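Local coordinates for cGAS/DncV-like nucleotidyltransferase in E. coli homolog (Elizabethkingia meningoseptica ATCC 13253 = NBRC 12535, PDB 6E0O), which synthesises cyclic dinucleotide second messengers, probably 3',3'-c-di-AMP from ATP with magnesium as cofactor, in a CBASS antiphage defence system, at residues K22-I30 / V126-V137; S116-I124 / F159-I167. One frame throughout, in Å; residues are numbered along the deposited sequence.

Interaction 1 of 2, residues K22-I30 / V126-V137. With nucleotides of chain B.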
loop_
_atom_site.group_PDB
_atom_site.type_symbol
_atom_site.label_atom_id
_atom_site.label_comp_id
_atom_site.label_asym_id
_atom_site.label_seq_id
_atom_site.Cartn_x
_atom_site.Cartn_y
_atom_site.Cartn_z
ATOM N N LYS A 22 15.522 12.381 1.395
ATOM C CA LYS A 22 14.721 12.795 0.246
ATOM C C LYS A 22 13.234 12.572 0.490
ATOM O O LYS A 22 12.406 13.268 -0.103
ATOM C CB LYS A 22 15.195 12.079 -1.022
ATOM C CG LYS A 22 16.554 12.563 -1.539
ATOM C CD LYS A 22 17.033 11.780 -2.757
ATOM C CE LYS A 22 16.248 12.100 -4.019
ATOM N NZ LYS A 22 16.752 11.318 -5.200
ATOM N N CYS A 23 12.876 11.616 1.355
ATOM C CA CYS A 23 11.479 11.444 1.733
ATOM C C CYS A 23 11.033 12.579 2.651
ATOM O O CYS A 23 9.992 13.200 2.424
ATOM C CB CYS A 23 11.279 10.092 2.419
ATOM S SG CYS A 23 9.570 9.783 2.921
ATOM N N GLN A 24 11.819 12.840 3.701
ATOM C CA GLN A 24 11.534 13.962 4.588
ATOM C C GLN A 24 11.382 15.255 3.801
ATOM O O GLN A 24 10.458 16.036 4.049
ATOM C CB GLN A 24 12.656 14.088 5.620
ATOM C CG GLN A 24 12.829 12.862 6.519
ATOM C CD GLN A 24 14.041 12.962 7.430
ATOM O OE1 GLN A 24 14.923 13.796 7.221
ATOM N NE2 GLN A 24 14.093 12.103 8.445
ATOM N N ASN A 25 12.279 15.498 2.844
ATOM C CA ASN A 25 12.230 16.737 2.070
ATOM C C ASN A 25 10.924 16.844 1.295
ATOM O O ASN A 25 10.295 17.906 1.251
ATOM C CB ASN A 25 13.412 16.833 1.109
ATOM C CG ASN A 25 14.707 17.153 1.808
ATOM O OD1 ASN A 25 14.719 17.559 2.977
ATOM N ND2 ASN A 25 15.813 16.987 1.092
ATOM N N ALA A 26 10.509 15.755 0.651
ATOM C CA ALA A 26 9.244 15.781 -0.072
ATOM C C ALA A 26 8.086 16.091 0.870
ATOM O O ALA A 26 7.230 16.932 0.566
ATOM C CB ALA A 26 9.015 14.452 -0.789
ATOM N N ILE A 27 8.029 15.410 2.018
ATOM C CA ILE A 27 6.917 15.624 2.940
ATOM C C ILE A 27 6.900 17.069 3.434
ATOM O O ILE A 27 5.848 17.721 3.467
ATOM C CB ILE A 27 6.952 14.604 4.094
ATOM C CG1 ILE A 27 6.735 13.185 3.561
ATOM C CG2 ILE A 27 5.902 14.953 5.141
ATOM C CD1 ILE A 27 7.016 12.113 4.575
ATOM N N THR A 28 8.066 17.596 3.814
ATOM C CA THR A 28 8.136 18.967 4.314
ATOM C C THR A 28 7.661 19.963 3.266
ATOM O O THR A 28 6.842 20.848 3.554
ATOM C CB THR A 28 9.571 19.279 4.741
ATOM O OG1 THR A 28 9.925 18.417 5.833
ATOM C CG2 THR A 28 9.728 20.747 5.155
ATOM N N GLN A 29 8.192 19.859 2.049
ATOM C CA GLN A 29 7.866 20.837 1.022
ATOM C C GLN A 29 6.400 20.754 0.633
ATOM O O GLN A 29 5.736 21.784 0.465
ATOM C CB GLN A 29 8.740 20.623 -0.207
ATOM C CG GLN A 29 10.197 20.958 0.002
ATOM C CD GLN A 29 11.017 20.659 -1.233
ATOM O OE1 GLN A 29 10.559 20.878 -2.350
ATOM N NE2 GLN A 29 12.218 20.129 -1.041
ATOM N N ILE A 30 5.887 19.538 0.448
ATOM C CA ILE A 30 4.501 19.372 0.030
ATOM C C ILE A 30 3.559 19.833 1.130
ATOM O O ILE A 30 2.557 20.507 0.869
ATOM C CB ILE A 30 4.243 17.924 -0.428
ATOM C CG1 ILE A 30 4.942 17.756 -1.785
ATOM C CG2 ILE A 30 2.763 17.651 -0.497
ATOM C CD1 ILE A 30 5.132 16.353 -2.215
ATOM N N VAL A 126 3.539 14.976 -7.618
ATOM C CA VAL A 126 4.552 16.019 -7.546
ATOM C C VAL A 126 5.889 15.338 -7.819
ATOM O O VAL A 126 6.442 14.648 -6.955
ATOM C CB VAL A 126 4.551 16.751 -6.200
ATOM C CG1 VAL A 126 5.595 17.859 -6.238
ATOM C CG2 VAL A 126 3.163 17.298 -5.864
ATOM N N ASN A 127 6.415 15.522 -9.024
ATOM C CA ASN A 127 7.645 14.857 -9.412
ATOM C C ASN A 127 8.810 15.358 -8.573
ATOM O O ASN A 127 8.924 16.554 -8.283
ATOM C CB ASN A 127 7.897 15.087 -10.893
ATOM C CG ASN A 127 6.889 14.360 -11.752
ATOM O OD1 ASN A 127 6.293 14.934 -12.652
ATOM N ND2 ASN A 127 6.707 13.077 -11.477
ATOM N N GLY A 128 9.670 14.426 -8.179
ATOM C CA GLY A 128 10.814 14.731 -7.354
ATOM C C GLY A 128 11.968 15.313 -8.154
ATOM O O GLY A 128 11.848 15.692 -9.319
ATOM N N ASN A 129 13.113 15.396 -7.490
ATOM C CA ASN A 129 14.319 15.962 -8.076
ATOM C C ASN A 129 15.505 15.412 -7.298
ATOM O O ASN A 129 15.372 14.439 -6.546
ATOM C CB ASN A 129 14.225 17.492 -8.113
ATOM C CG ASN A 129 14.079 18.104 -6.739
ATOM O OD1 ASN A 129 14.565 17.569 -5.755
ATOM N ND2 ASN A 129 13.399 19.238 -6.669
ATOM N N SER A 130 16.672 16.025 -7.490
ATOM C CA SER A 130 17.884 15.512 -6.866
ATOM C C SER A 130 17.762 15.448 -5.351
ATOM O O SER A 130 18.478 14.669 -4.712
ATOM C CB SER A 130 19.077 16.403 -7.210
ATOM O OG SER A 130 19.290 16.457 -8.601
ATOM N N ASN A 131 16.892 16.274 -4.762
ATOM C CA ASN A 131 16.806 16.388 -3.313
ATOM C C ASN A 131 15.488 15.923 -2.708
ATOM O O ASN A 131 15.325 16.008 -1.483
ATOM C CB ASN A 131 17.075 17.838 -2.887
ATOM C CG ASN A 131 18.483 18.279 -3.194
ATOM O OD1 ASN A 131 19.438 17.525 -3.001
ATOM N ND2 ASN A 131 18.622 19.495 -3.693
ATOM N N ARG A 132 14.550 15.426 -3.506
ATOM C CA ARG A 132 13.299 14.957 -2.935
ATOM C C ARG A 132 12.726 13.854 -3.804
ATOM O O ARG A 132 12.849 13.886 -5.029
ATOM C CB ARG A 132 12.288 16.091 -2.724
ATOM C CG ARG A 132 11.594 16.564 -3.952
ATOM C CD ARG A 132 10.509 17.671 -3.665
ATOM N NE ARG A 132 9.910 17.912 -4.960
ATOM C CZ ARG A 132 10.021 19.017 -5.676
ATOM N NH1 ARG A 132 10.613 20.093 -5.178
ATOM N NH2 ARG A 132 9.490 19.040 -6.884
ATOM N N ILE A 133 12.103 12.875 -3.148
ATOM C CA ILE A 133 11.405 11.827 -3.873
ATOM C C ILE A 133 10.142 12.399 -4.504
ATOM O O ILE A 133 9.634 13.454 -4.114
ATOM C CB ILE A 133 11.078 10.618 -2.980
ATOM C CG1 ILE A 133 10.174 11.034 -1.827
ATOM C CG2 ILE A 133 12.367 9.975 -2.481
ATOM C CD1 ILE A 133 9.754 9.864 -0.939
ATOM N N THR A 134 9.618 11.668 -5.483
ATOM C CA THR A 134 8.296 11.935 -6.017
ATOM C C THR A 134 7.235 11.574 -4.990
ATOM O O THR A 134 7.374 10.616 -4.221
ATOM C CB THR A 134 8.106 11.124 -7.294
ATOM O OG1 THR A 134 9.012 11.622 -8.286
ATOM C CG2 THR A 134 6.690 11.209 -7.801
ATOM N N ALA A 135 6.164 12.350 -4.992
ATOM C CA ALA A 135 5.062 12.138 -4.073
ATOM C C ALA A 135 3.755 12.104 -4.839
ATOM O O ALA A 135 3.563 12.862 -5.795
ATOM C CB ALA A 135 4.985 13.250 -3.020
ATOM N N ASP A 136 2.869 11.221 -4.405
ATOM C CA ASP A 136 1.482 11.210 -4.831
ATOM C C ASP A 136 0.679 11.834 -3.703
ATOM O O ASP A 136 0.680 11.314 -2.587
ATOM C CB ASP A 136 1.019 9.773 -5.041
ATOM C CG ASP A 136 1.532 9.176 -6.327
ATOM O OD1 ASP A 136 2.151 9.912 -7.124
ATOM O OD2 ASP A 136 1.293 7.967 -6.546
ATOM N N VAL A 137 0.010 12.949 -3.985
ATOM C CA VAL A 137 -0.837 13.617 -3.007
ATOM C C VAL A 137 -2.273 13.185 -3.260
ATOM O O VAL A 137 -2.789 13.335 -4.373
ATOM C CB VAL A 137 -0.675 15.142 -3.078
ATOM C CG1 VAL A 137 -1.616 15.818 -2.106
ATOM C CG2 VAL A 137 0.772 15.514 -2.819
ATOM P P A B 2 -2.785 2.993 -8.146
ATOM O OP1 A B 2 -4.271 3.027 -8.150
ATOM O OP2 A B 2 -2.051 3.172 -9.429
ATOM O "O5'" A B 2 -2.279 4.122 -7.140
ATOM C "C5'" A B 2 -2.234 5.494 -7.527
ATOM C "C4'" A B 2 -2.284 6.412 -6.330
ATOM O "O4'" A B 2 -3.609 6.334 -5.741
ATOM C "C3'" A B 2 -1.297 6.078 -5.215
ATOM O "O3'" A B 2 -0.839 7.273 -4.586
ATOM C "C2'" A B 2 -2.140 5.263 -4.242
ATOM O "O2'" A B 2 -1.700 5.306 -2.899
ATOM C "C1'" A B 2 -3.520 5.897 -4.400
ATOM N N9 A B 2 -4.608 4.948 -4.165
ATOM C C8 A B 2 -5.022 3.938 -5.003
ATOM N N7 A B 2 -6.019 3.234 -4.535
ATOM C C5 A B 2 -6.274 3.807 -3.296
ATOM C C6 A B 2 -7.212 3.513 -2.287
ATOM N N6 A B 2 -8.119 2.536 -2.353
ATOM N N1 A B 2 -7.189 4.296 -1.199
ATOM C C2 A B 2 -6.297 5.279 -1.098
ATOM N N3 A B 2 -5.366 5.655 -1.975
ATOM C C4 A B 2 -5.412 4.868 -3.061
HETATM O O HOH W 1 14.098 11.898 -6.835
HETATM O O HOH W 2 17.212 12.056 -7.788
HETATM O O HOH W 3 13.755 19.535 -3.609
#
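Lys22 lies along the backbone of the turn at Asn129-Arg132, its CE 3.5 Å from the carbonyl O of Ser130. A bend at chi3 (72°) brings the ammonium group to the carbonyls of that turn, where NZ donates to two waters that in turn donate to Asn129 O, and also bonds Asn59 OD1. Lys22 O is gripped twice: Ala26 N, in the helix, and Ile133 N approach from opposite faces of the carbonyl plane, Ile133 N at 3.1 Å. One turn on, Asn25 ND2 gives a nearly straight bond of 2.8 Å to Asn131 O, in the carbonyl plane.

Arg132 packs CB against Ala26 and then runs extended to a guanidinium that spans two partners. NH1 of Arg132 reaches Gln29 OE1 at 2.9 Å, with the amide and guanidinium planes almost perpendicular, while NH2 bonds Asn127 O within its own loop, so the group's rotation is fixed from two sides.

Ile30 supplies the apolar end. Ile30 CD1 presses on Ala135 CB at 3.2 Å, tighter than usual, and meets Val126 tip to tip; CG2 slides past Val137 CG2. Between Ala135 and Val137, Asp136 points away from the helix, with OD2 3.0 Å from O3' of A2 of chain B. A helix backing a sheet strand that presents a probable magnesium-binding acid typifies the nucleotidyltransferase fold.

Interaction 2 of 2, residues S116-I124 / F159-I167. With nucleotides of chain B.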
loop_
_atom_site.group_PDB
_atom_site.type_symbol
_atom_site.label_atom_id
_atom_site.label_comp_id
_atom_site.label_asym_id
_atom_site.label_seq_id
_atom_site.Cartn_x
_atom_site.Cartn_y
_atom_site.Cartn_z
ATOM N N SER A 116 6.506 20.491 -12.120
ATOM C CA SER A 116 6.604 19.161 -11.536
ATOM C C SER A 116 5.253 18.557 -11.170
ATOM O O SER A 116 5.202 17.381 -10.793
ATOM C CB SER A 116 7.474 19.201 -10.277
ATOM O OG SER A 116 8.803 19.604 -10.575
ATOM N N VAL A 117 4.170 19.315 -11.261
ATOM C CA VAL A 117 2.855 18.850 -10.836
ATOM C C VAL A 117 2.134 18.234 -12.023
ATOM O O VAL A 117 1.997 18.867 -13.077
ATOM C CB VAL A 117 2.038 20.006 -10.233
ATOM C CG1 VAL A 117 0.652 19.525 -9.847
ATOM C CG2 VAL A 117 2.757 20.571 -9.030
ATOM N N GLU A 118 1.647 17.005 -11.842
ATOM C CA GLU A 118 0.896 16.305 -12.875
ATOM C C GLU A 118 -0.335 15.674 -12.243
ATOM O O GLU A 118 -0.220 14.841 -11.341
ATOM C CB GLU A 118 1.757 15.226 -13.537
ATOM C CG GLU A 118 3.033 15.760 -14.159
ATOM C CD GLU A 118 3.869 14.677 -14.811
ATOM O OE1 GLU A 118 4.961 14.996 -15.326
ATOM O OE2 GLU A 118 3.436 13.505 -14.811
ATOM N N ARG A 119 -1.508 16.051 -12.726
ATOM C CA ARG A 119 -2.733 15.431 -12.254
ATOM C C ARG A 119 -2.814 14.001 -12.763
ATOM O O ARG A 119 -2.568 13.732 -13.943
ATOM C CB ARG A 119 -3.934 16.226 -12.741
ATOM C CG ARG A 119 -5.238 15.623 -12.305
ATOM C CD ARG A 119 -6.370 16.573 -12.551
ATOM N NE ARG A 119 -7.654 15.993 -12.186
ATOM C CZ ARG A 119 -8.613 16.656 -11.552
ATOM N NH1 ARG A 119 -8.414 17.915 -11.175
ATOM N NH2 ARG A 119 -9.756 16.050 -11.267
ATOM N N LYS A 120 -3.159 13.086 -11.866
ATOM C CA LYS A 120 -3.348 11.680 -12.190
ATOM C C LYS A 120 -4.773 11.262 -11.840
ATOM O O LYS A 120 -5.541 12.023 -11.250
ATOM C CB LYS A 120 -2.321 10.806 -11.465
ATOM C CG LYS A 120 -0.882 11.199 -11.714
ATOM C CD LYS A 120 -0.461 10.991 -13.155
ATOM C CE LYS A 120 0.939 11.546 -13.381
ATOM N NZ LYS A 120 1.409 11.371 -14.782
ATOM N N ASN A 121 -5.113 10.018 -12.182
ATOM C CA ASN A 121 -6.489 9.557 -12.034
ATOM C C ASN A 121 -6.944 9.583 -10.579
ATOM O O ASN A 121 -8.104 9.917 -10.293
ATOM C CB ASN A 121 -6.613 8.150 -12.612
ATOM C CG ASN A 121 -8.052 7.695 -12.729
ATOM O OD1 ASN A 121 -8.936 8.476 -13.082
ATOM N ND2 ASN A 121 -8.297 6.427 -12.429
ATOM N N LYS A 122 -6.055 9.222 -9.648
ATOM C CA LYS A 122 -6.421 9.049 -8.247
ATOM C C LYS A 122 -5.640 9.959 -7.310
ATOM O O LYS A 122 -5.801 9.847 -6.090
ATOM C CB LYS A 122 -6.240 7.591 -7.815
ATOM C CG LYS A 122 -7.180 6.622 -8.503
ATOM C CD LYS A 122 -6.996 5.190 -8.020
ATOM C CE LYS A 122 -7.711 4.206 -8.931
ATOM N NZ LYS A 122 -7.443 2.798 -8.547
ATOM N N CYS A 123 -4.828 10.871 -7.838
ATOM C CA CYS A 123 -3.966 11.699 -7.003
ATOM C C CYS A 123 -3.426 12.847 -7.841
ATOM O O CYS A 123 -3.677 12.937 -9.045
ATOM C CB CYS A 123 -2.820 10.862 -6.428
ATOM S SG CYS A 123 -1.661 10.232 -7.677
ATOM N N ILE A 124 -2.683 13.731 -7.181
ATOM C CA ILE A 124 -1.860 14.737 -7.843
ATOM C C ILE A 124 -0.407 14.330 -7.612
ATOM O O ILE A 124 0.050 14.246 -6.466
ATOM C CB ILE A 124 -2.115 16.151 -7.300
ATOM C CG1 ILE A 124 -3.593 16.539 -7.322
ATOM C CG2 ILE A 124 -1.246 17.118 -8.086
ATOM C CD1 ILE A 124 -4.218 16.610 -8.683
ATOM N N PHE A 159 -12.427 9.152 -1.783
ATOM C CA PHE A 159 -12.207 10.131 -2.826
ATOM C C PHE A 159 -12.761 9.551 -4.117
ATOM O O PHE A 159 -13.272 8.430 -4.145
ATOM C CB PHE A 159 -10.740 10.547 -2.914
ATOM C CG PHE A 159 -9.795 9.430 -3.211
ATOM C CD1 PHE A 159 -9.247 8.674 -2.188
ATOM C CD2 PHE A 159 -9.410 9.167 -4.515
ATOM C CE1 PHE A 159 -8.349 7.659 -2.463
ATOM C CE2 PHE A 159 -8.515 8.156 -4.798
ATOM C CZ PHE A 159 -7.981 7.397 -3.771
ATOM N N TYR A 160 -12.683 10.331 -5.182
ATOM C CA TYR A 160 -13.191 9.922 -6.477
ATOM C C TYR A 160 -12.080 10.010 -7.503
ATOM O O TYR A 160 -11.312 10.971 -7.512
ATOM C CB TYR A 160 -14.379 10.787 -6.879
ATOM C CG TYR A 160 -15.488 10.667 -5.859
ATOM C CD1 TYR A 160 -15.493 11.451 -4.710
ATOM C CD2 TYR A 160 -16.500 9.736 -6.019
ATOM C CE1 TYR A 160 -16.493 11.330 -3.767
ATOM C CE2 TYR A 160 -17.509 9.608 -5.083
ATOM C CZ TYR A 160 -17.501 10.409 -3.959
ATOM O OH TYR A 160 -18.500 10.284 -3.020
ATOM N N SER A 161 -11.992 8.991 -8.351
ATOM C CA SER A 161 -11.034 9.022 -9.438
ATOM C C SER A 161 -11.585 9.860 -10.585
ATOM O O SER A 161 -12.792 10.103 -10.686
ATOM C CB SER A 161 -10.740 7.607 -9.925
ATOM O OG SER A 161 -11.878 7.044 -10.548
ATOM N N ASP A 162 -10.682 10.296 -11.468
ATOM C CA ASP A 162 -11.100 11.083 -12.619
ATOM C C ASP A 162 -11.992 10.268 -13.551
ATOM O O ASP A 162 -12.798 10.841 -14.287
ATOM C CB ASP A 162 -9.883 11.641 -13.351
ATOM C CG ASP A 162 -9.223 12.785 -12.600
ATOM O OD1 ASP A 162 -9.661 13.100 -11.470
ATOM O OD2 ASP A 162 -8.260 13.363 -13.142
ATOM N N ASP A 163 -11.879 8.936 -13.538
ATOM C CA ASP A 163 -12.800 8.090 -14.295
ATOM C C ASP A 163 -14.023 7.658 -13.476
ATOM O O ASP A 163 -14.672 6.659 -13.819
ATOM C CB ASP A 163 -12.081 6.910 -14.963
ATOM C CG ASP A 163 -11.556 5.888 -13.985
ATOM O OD1 ASP A 163 -11.326 6.217 -12.812
ATOM O OD2 ASP A 163 -11.352 4.731 -14.415
ATOM N N ASN A 164 -14.340 8.397 -12.409
ATOM C CA ASN A 164 -15.642 8.431 -11.714
ATOM C C ASN A 164 -15.841 7.330 -10.685
ATOM O O ASN A 164 -16.970 7.165 -10.190
ATOM C CB ASN A 164 -16.830 8.499 -12.682
ATOM C CG ASN A 164 -16.896 9.831 -13.421
ATOM O OD1 ASN A 164 -16.565 10.886 -12.864
ATOM N ND2 ASN A 164 -17.301 9.788 -14.683
ATOM N N LYS A 165 -14.790 6.617 -10.303
ATOM C CA LYS A 165 -14.918 5.580 -9.294
ATOM C C LYS A 165 -14.853 6.196 -7.909
ATOM O O LYS A 165 -14.073 7.118 -7.659
ATOM C CB LYS A 165 -13.802 4.552 -9.434
ATOM C CG LYS A 165 -13.844 3.811 -10.749
ATOM C CD LYS A 165 -12.926 2.613 -10.762
ATOM C CE LYS A 165 -11.517 3.006 -11.116
ATOM N NZ LYS A 165 -10.715 1.789 -11.432
ATOM N N GLU A 166 -15.680 5.677 -7.010
ATOM C CA GLU A 166 -15.555 5.981 -5.595
ATOM C C GLU A 166 -14.479 5.079 -5.008
ATOM O O GLU A 166 -14.603 3.853 -5.041
ATOM C CB GLU A 166 -16.886 5.761 -4.884
ATOM C CG GLU A 166 -16.863 6.228 -3.435
ATOM C CD GLU A 166 -18.157 5.945 -2.709
ATOM O OE1 GLU A 166 -18.546 4.762 -2.646
ATOM O OE2 GLU A 166 -18.781 6.903 -2.208
ATOM N N ILE A 167 -13.407 5.681 -4.514
ATOM C CA ILE A 167 -12.283 4.958 -3.940
ATOM C C ILE A 167 -12.342 5.139 -2.431
ATOM O O ILE A 167 -12.431 6.266 -1.936
ATOM C CB ILE A 167 -10.949 5.483 -4.498
ATOM C CG1 ILE A 167 -10.961 5.544 -6.030
ATOM C CG2 ILE A 167 -9.797 4.614 -4.011
ATOM C CD1 ILE A 167 -11.146 4.214 -6.710
ATOM P P A B 2 -2.785 2.993 -8.146
ATOM O OP1 A B 2 -4.271 3.027 -8.150
ATOM O OP2 A B 2 -2.051 3.172 -9.429
ATOM O "O5'" A B 2 -2.279 4.122 -7.140
ATOM C "C5'" A B 2 -2.234 5.494 -7.527
ATOM C "C4'" A B 2 -2.284 6.412 -6.330
ATOM O "O4'" A B 2 -3.609 6.334 -5.741
ATOM C "C3'" A B 2 -1.297 6.078 -5.215
ATOM O "O3'" A B 2 -0.839 7.273 -4.586
ATOM C "C2'" A B 2 -2.140 5.263 -4.242
ATOM O "O2'" A B 2 -1.700 5.306 -2.899
ATOM C "C1'" A B 2 -3.520 5.897 -4.400
ATOM N N9 A B 2 -4.608 4.948 -4.165
ATOM C C8 A B 2 -5.022 3.938 -5.003
ATOM N N7 A B 2 -6.019 3.234 -4.535
ATOM C C5 A B 2 -6.274 3.807 -3.296
ATOM C C6 A B 2 -7.212 3.513 -2.287
ATOM N N6 A B 2 -8.119 2.536 -2.353
ATOM N N1 A B 2 -7.189 4.296 -1.199
ATOM C C2 A B 2 -6.297 5.279 -1.098
ATOM N N3 A B 2 -5.366 5.655 -1.975
ATOM C C4 A B 2 -5.412 4.868 -3.061
HETATM O O HOH W 4 -8.581 11.526 -7.253
HETATM O O HOH W 5 -10.111 0.956 -8.952
#
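Arg119 and Asp162 form a side-on salt bridge, the extended arginine meeting the carboxylate from the opposite direction. Arg119 NE donates to Asp162 OD2 at 2.9 Å, almost straight and on the syn side, whereas Arg119 NH2 reaches Asp162 OD1 at 3.0 Å from above the carboxylate plane; the two flat groups are 36° apart. Lys102 of helix 98-113 adds a second cation at OD1.

Hydrogen bonds gather on Asn121. Asn121 O accepts from Asp162 N (2.9 Å) on a lone pair, in the carbonyl plane. With CG anti to the backbone N (chi1 -170°), the side-chain amide turns to the next residue of the turn: OD1 accepts from Asp163 N, and Asn121 ND2 donates to Asp163 OD1 at 3.1 Å. These bonds fasten the type I turn Ser161-Asn164, which links strands 152-160 and 166-169 in a beta hairpin at one end of the sheet.

Apolar and nucleotide contacts centre on Lys122, an expected ATP-binding residue. Lys122 CB lies 3.8 Å from Phe159 CE2, and the extended chain crosses Ile167 at about a right angle before Lys122 NZ bonds OP1 of A2 of chain B (3.2 Å). Water 5 accepts from both Lys122 NZ and Lys165 NZ. Phe159 turns its ring edge to the adenine C2 of A2 of chain B, 3.4 Å from Phe159 CE1, while Ile167 CB covers part of one ring face.

How the interactions relate
From the N terminus, helix 21-38 follows a short first helix, 5-11, and interaction 1 closes a loop of 95 residues that returns to it at 126-137; strands 42-47 and 62-68 and helix 98-113 lie within. Interaction 2 starts inside that loop, at 116-124, and ends beyond it, at 159-167, closing 34 residues rich in strand, so the two cross rather than nest. Their centres are 19 Å apart, yet neighbouring strands join them: Val137 N probably bonds Ile124 O, and Asn127 N probably bonds Ser116 O. Interaction 1 ties helix 21-38 to the sheet, interaction 2 ties the 117-126 hairpin to the hairpin of strands 152-160 and 166-169, and A2 of chain B touches both.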